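Local coordinates for protein putative peptidase M23 (Pseudomonas aeruginosa PAO1, PDB 2HSI) that binds zinc and is probably a metalloendopeptidase of the M23 family, although its function has not been established, at residues L31-D43 / G94-K105. Sequence-based numbering, arbitrary orientation.
Sequences LNKPVPGGVAVVD and GNHEERFSVGSK
Phe100 packs against Val42 and Ala40 between strands 39-43 and 96-102, the outermost strands of a six-stranded antiparallel sheet in the M23 N-terminal domain, which is assigned to the E-set clan, whose members are generally immunoglobulin-like. The sheet curls until these strands face each other, their axes 7.9 Å apart, and side chains rather than a run of backbone bonds join them. From CB, Phe100 already meets Val42 CG2, which then comes obliquely against CG and CD2 as an off-centre CH-pi contact, 4.2 Å from the ring centroid and 30° off the normal. Because CG sits between the backbone N and the carbonyl carbon (chi1 64°), the ring also carries CD1 and CE1 to Ala40; the CB of Ala40 is 3.7 Å from Phe100 CD1. The Tyr55 ring meets that of Phe100, and Ile76 touches the same side chain.

Beyond the strands, residues 34-36 meet 101-105 directly. The amide of Gly103 donates to Pro34 O (N to O 2.8 Å), and Val35 CA makes a C-H...O contact of 3.4 Å with Gly103 O. Pro36 CD lies close to this same oxygen and also touches Val102 CG1. Val35 packs its CB against Lys105 CB, and its CG2 reaches Lys105 CD along the extended lysine chain.

The far end is polar. His96 ND1 donates to the anti lone pair of Glu98 OE2, which helps to hold the carboxylate, and one water bridges the strands, donating to Asp43 O at 3.1 Å and to Glu98 OE1 at 2.7 Å.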
loop_
_atom_site.group_PDB
_atom_site.type_symbol
_atom_site.label_atom_id
_atom_site.label_comp_id
_atom_site.label_asym_id
_atom_site.label_seq_id
_atom_site.Cartn_x
_atom_site.Cartn_y
_atom_site.Cartn_z
ATOM N N LEU A 31 -11.525 -7.458 -2.225
ATOM C CA LEU A 31 -10.201 -7.127 -2.738
ATOM C C LEU A 31 -9.915 -7.575 -4.159
ATOM O O LEU A 31 -9.024 -7.026 -4.786
ATOM C CB LEU A 31 -9.102 -7.639 -1.792
ATOM C CG LEU A 31 -9.083 -6.986 -0.402
ATOM C CD1 LEU A 31 -7.868 -7.446 0.382
ATOM C CD2 LEU A 31 -9.150 -5.442 -0.472
ATOM N N ASN A 32 -10.648 -8.563 -4.671
ATOM C CA ASN A 32 -10.408 -9.021 -6.041
ATOM C C ASN A 32 -10.965 -8.045 -7.080
ATOM O O ASN A 32 -12.095 -8.194 -7.551
ATOM C CB ASN A 32 -10.951 -10.437 -6.276
ATOM C CG ASN A 32 -10.370 -11.087 -7.515
ATOM O OD1 ASN A 32 -9.163 -11.022 -7.763
ATOM N ND2 ASN A 32 -11.231 -11.729 -8.302
ATOM N N LYS A 33 -10.162 -7.036 -7.401
ATOM C CA LYS A 33 -10.473 -6.065 -8.454
ATOM C C LYS A 33 -9.295 -6.051 -9.431
ATOM O O LYS A 33 -8.480 -5.104 -9.420
ATOM C CB LYS A 33 -10.691 -4.662 -7.868
ATOM C CG LYS A 33 -11.666 -4.560 -6.693
ATOM C CD LYS A 33 -13.086 -5.007 -7.050
ATOM C CE LYS A 33 -14.029 -4.748 -5.878
ATOM N NZ LYS A 33 -15.159 -5.710 -5.822
ATOM N N PRO A 34 -9.159 -7.120 -10.253
ATOM C CA PRO A 34 -7.946 -7.204 -11.066
ATOM C C PRO A 34 -7.995 -6.354 -12.338
ATOM O O PRO A 34 -8.397 -6.827 -13.401
ATOM C CB PRO A 34 -7.819 -8.707 -11.372
ATOM C CG PRO A 34 -9.203 -9.260 -11.229
ATOM C CD PRO A 34 -10.056 -8.270 -10.482
ATOM N N VAL A 35 -7.580 -5.097 -12.193
ATOM C CA VAL A 35 -7.462 -4.125 -13.281
ATOM C C VAL A 35 -6.097 -3.420 -13.086
ATOM O O VAL A 35 -5.481 -3.598 -12.041
ATOM C CB VAL A 35 -8.650 -3.093 -13.255
ATOM C CG1 VAL A 35 -9.999 -3.777 -13.502
ATOM C CG2 VAL A 35 -8.676 -2.295 -11.960
ATOM N N PRO A 36 -5.598 -2.652 -14.087
ATOM C CA PRO A 36 -4.353 -1.906 -13.798
ATOM C C PRO A 36 -4.579 -0.886 -12.669
ATOM O O PRO A 36 -5.614 -0.233 -12.633
ATOM C CB PRO A 36 -4.045 -1.201 -15.125
ATOM C CG PRO A 36 -4.827 -1.988 -16.162
ATOM C CD PRO A 36 -6.062 -2.404 -15.466
ATOM N N GLY A 37 -3.637 -0.790 -11.734
ATOM C CA GLY A 37 -3.853 0.021 -10.523
ATOM C C GLY A 37 -4.690 -0.679 -9.462
ATOM O O GLY A 37 -4.980 -0.102 -8.405
ATOM N N GLY A 38 -5.081 -1.925 -9.739
ATOM C CA GLY A 38 -5.980 -2.680 -8.870
ATOM C C GLY A 38 -5.310 -3.831 -8.132
ATOM O O GLY A 38 -4.095 -3.825 -7.934
ATOM N N VAL A 39 -6.118 -4.802 -7.709
ATOM C CA VAL A 39 -5.674 -5.912 -6.856
ATOM C C VAL A 39 -6.214 -7.261 -7.370
ATOM O O VAL A 39 -7.393 -7.382 -7.697
ATOM C CB VAL A 39 -6.118 -5.699 -5.368
ATOM C CG1 VAL A 39 -5.709 -6.887 -4.476
ATOM C CG2 VAL A 39 -5.561 -4.392 -4.788
ATOM N N ALA A 40 -5.356 -8.279 -7.426
ATOM C CA ALA A 40 -5.825 -9.625 -7.770
ATOM C C ALA A 40 -5.624 -10.552 -6.590
ATOM O O ALA A 40 -4.531 -10.604 -6.021
ATOM C CB ALA A 40 -5.086 -10.150 -8.992
ATOM N N VAL A 41 -6.680 -11.275 -6.223
ATOM C CA VAL A 41 -6.601 -12.312 -5.193
ATOM C C VAL A 41 -6.428 -13.652 -5.896
ATOM O O VAL A 41 -7.282 -14.057 -6.682
ATOM C CB VAL A 41 -7.847 -12.321 -4.274
ATOM C CG1 VAL A 41 -7.744 -13.443 -3.216
ATOM C CG2 VAL A 41 -8.044 -10.944 -3.611
ATOM N N VAL A 42 -5.304 -14.315 -5.643
ATOM C CA VAL A 42 -4.937 -15.518 -6.400
ATOM C C VAL A 42 -4.827 -16.736 -5.486
ATOM O O VAL A 42 -4.054 -16.728 -4.538
ATOM C CB VAL A 42 -3.603 -15.325 -7.190
ATOM C CG1 VAL A 42 -3.325 -16.508 -8.092
ATOM C CG2 VAL A 42 -3.629 -14.040 -8.035
ATOM N N ASP A 43 -5.611 -17.772 -5.787
ATOM C CA ASP A 43 -5.504 -19.087 -5.142
ATOM C C ASP A 43 -4.115 -19.642 -5.434
ATOM O O ASP A 43 -3.716 -19.779 -6.583
ATOM C CB ASP A 43 -6.604 -20.012 -5.702
ATOM C CG ASP A 43 -6.695 -21.382 -4.983
ATOM O OD1 ASP A 43 -5.763 -21.798 -4.272
ATOM O OD2 ASP A 43 -7.729 -22.062 -5.149
ATOM N N GLY A 94 7.726 -28.013 -3.596
ATOM C CA GLY A 94 8.004 -27.741 -4.997
ATOM C C GLY A 94 7.432 -26.431 -5.488
ATOM O O GLY A 94 6.336 -26.038 -5.104
ATOM N N ASN A 95 8.187 -25.767 -6.356
ATOM C CA ASN A 95 7.775 -24.490 -6.911
ATOM C C ASN A 95 6.808 -24.683 -8.061
ATOM O O ASN A 95 6.831 -25.720 -8.730
ATOM C CB ASN A 95 8.991 -23.684 -7.376
ATOM C CG ASN A 95 9.937 -23.359 -6.240
ATOM O OD1 ASN A 95 9.588 -23.524 -5.071
ATOM N ND2 ASN A 95 11.144 -22.897 -6.576
ATOM N N HIS A 96 5.958 -23.685 -8.279
ATOM C CA HIS A 96 4.977 -23.728 -9.363
ATOM C C HIS A 96 4.537 -22.323 -9.718
ATOM O O HIS A 96 4.699 -21.406 -8.926
ATOM C CB HIS A 96 3.767 -24.597 -8.993
ATOM C CG HIS A 96 3.197 -24.317 -7.631
ATOM N ND1 HIS A 96 2.007 -23.649 -7.454
ATOM C CD2 HIS A 96 3.627 -24.658 -6.393
ATOM C CE1 HIS A 96 1.732 -23.577 -6.164
ATOM N NE2 HIS A 96 2.699 -24.178 -5.497
ATOM N N GLU A 97 3.995 -22.156 -10.919
ATOM C CA GLU A 97 3.487 -20.865 -11.348
ATOM C C GLU A 97 1.985 -20.906 -11.380
ATOM O O GLU A 97 1.389 -21.918 -11.758
ATOM C CB GLU A 97 3.979 -20.520 -12.744
ATOM C CG GLU A 97 5.417 -20.102 -12.817
ATOM C CD GLU A 97 5.764 -19.516 -14.167
ATOM O OE1 GLU A 97 4.965 -19.674 -15.121
ATOM O OE2 GLU A 97 6.842 -18.900 -14.272
ATOM N N GLU A 98 1.369 -19.803 -10.983
ATOM C CA GLU A 98 -0.079 -19.705 -11.021
ATOM C C GLU A 98 -0.484 -18.496 -11.835
ATOM O O GLU A 98 -0.053 -17.379 -11.559
ATOM C CB GLU A 98 -0.659 -19.632 -9.609
ATOM C CG GLU A 98 -0.368 -20.863 -8.730
ATOM C CD GLU A 98 -0.803 -22.202 -9.334
ATOM O OE1 GLU A 98 -1.883 -22.307 -9.954
ATOM O OE2 GLU A 98 -0.059 -23.172 -9.159
ATOM N N ARG A 99 -1.301 -18.731 -12.852
ATOM C CA ARG A 99 -1.748 -17.643 -13.707
ATOM C C ARG A 99 -2.995 -16.945 -13.191
ATOM O O ARG A 99 -3.834 -17.542 -12.517
ATOM C CB ARG A 99 -1.949 -18.120 -15.155
ATOM C CG ARG A 99 -0.648 -18.436 -15.825
ATOM C CD ARG A 99 -0.785 -18.534 -17.316
ATOM N NE ARG A 99 0.381 -19.173 -17.903
ATOM C CZ ARG A 99 0.644 -19.207 -19.205
ATOM N NH1 ARG A 99 -0.186 -18.642 -20.068
ATOM N NH2 ARG A 99 1.743 -19.806 -19.641
ATOM N N PHE A 100 -3.088 -15.660 -13.505
ATOM C CA PHE A 100 -4.280 -14.897 -13.231
ATOM C C PHE A 100 -4.469 -13.897 -14.374
ATOM O O PHE A 100 -3.627 -13.807 -15.249
ATOM C CB PHE A 100 -4.230 -14.241 -11.843
ATOM C CG PHE A 100 -3.140 -13.205 -11.671
ATOM C CD1 PHE A 100 -3.432 -11.856 -11.791
ATOM C CD2 PHE A 100 -1.839 -13.580 -11.332
ATOM C CE1 PHE A 100 -2.434 -10.893 -11.602
ATOM C CE2 PHE A 100 -0.837 -12.629 -11.145
ATOM C CZ PHE A 100 -1.142 -11.278 -11.278
ATOM N N SER A 101 -5.575 -13.171 -14.374
ATOM C CA SER A 101 -5.855 -12.258 -15.478
ATOM C C SER A 101 -6.050 -10.846 -14.966
ATOM O O SER A 101 -6.651 -10.631 -13.911
ATOM C CB SER A 101 -7.092 -12.723 -16.254
ATOM O OG SER A 101 -6.879 -14.016 -16.800
ATOM N N VAL A 102 -5.522 -9.886 -15.715
ATOM C CA VAL A 102 -5.789 -8.478 -15.459
ATOM C C VAL A 102 -6.759 -7.991 -16.548
ATOM O O VAL A 102 -6.465 -8.093 -17.747
ATOM C CB VAL A 102 -4.479 -7.655 -15.400
ATOM C CG1 VAL A 102 -4.752 -6.159 -15.380
ATOM C CG2 VAL A 102 -3.657 -8.041 -14.156
ATOM N N GLY A 103 -7.926 -7.520 -16.116
ATOM C CA GLY A 103 -8.930 -6.961 -17.025
ATOM C C GLY A 103 -8.696 -5.475 -17.193
ATOM O O GLY A 103 -7.795 -4.921 -16.575
ATOM N N SER A 104 -9.499 -4.819 -18.023
ATOM C CA SER A 104 -9.280 -3.398 -18.300
ATOM C C SER A 104 -10.120 -2.491 -17.406
ATOM O O SER A 104 -11.173 -2.901 -16.913
ATOM C CB SER A 104 -9.535 -3.083 -19.780
ATOM O OG SER A 104 -10.880 -3.334 -20.126
ATOM N N LYS A 105 -9.633 -1.268 -17.192
ATOM C CA LYS A 105 -10.407 -0.216 -16.536
ATOM C C LYS A 105 -10.149 1.136 -17.202
ATOM O O LYS A 105 -11.045 1.979 -17.293
ATOM C CB LYS A 105 -10.085 -0.137 -15.042
ATOM C CG LYS A 105 -11.181 0.520 -14.214
ATOM C CD LYS A 105 -10.689 0.964 -12.849
ATOM C CE LYS A 105 -11.732 1.834 -12.173
ATOM N NZ LYS A 105 -11.271 2.439 -10.895
HETATM O O HOH W 1 -4.131 -20.852 -9.421
#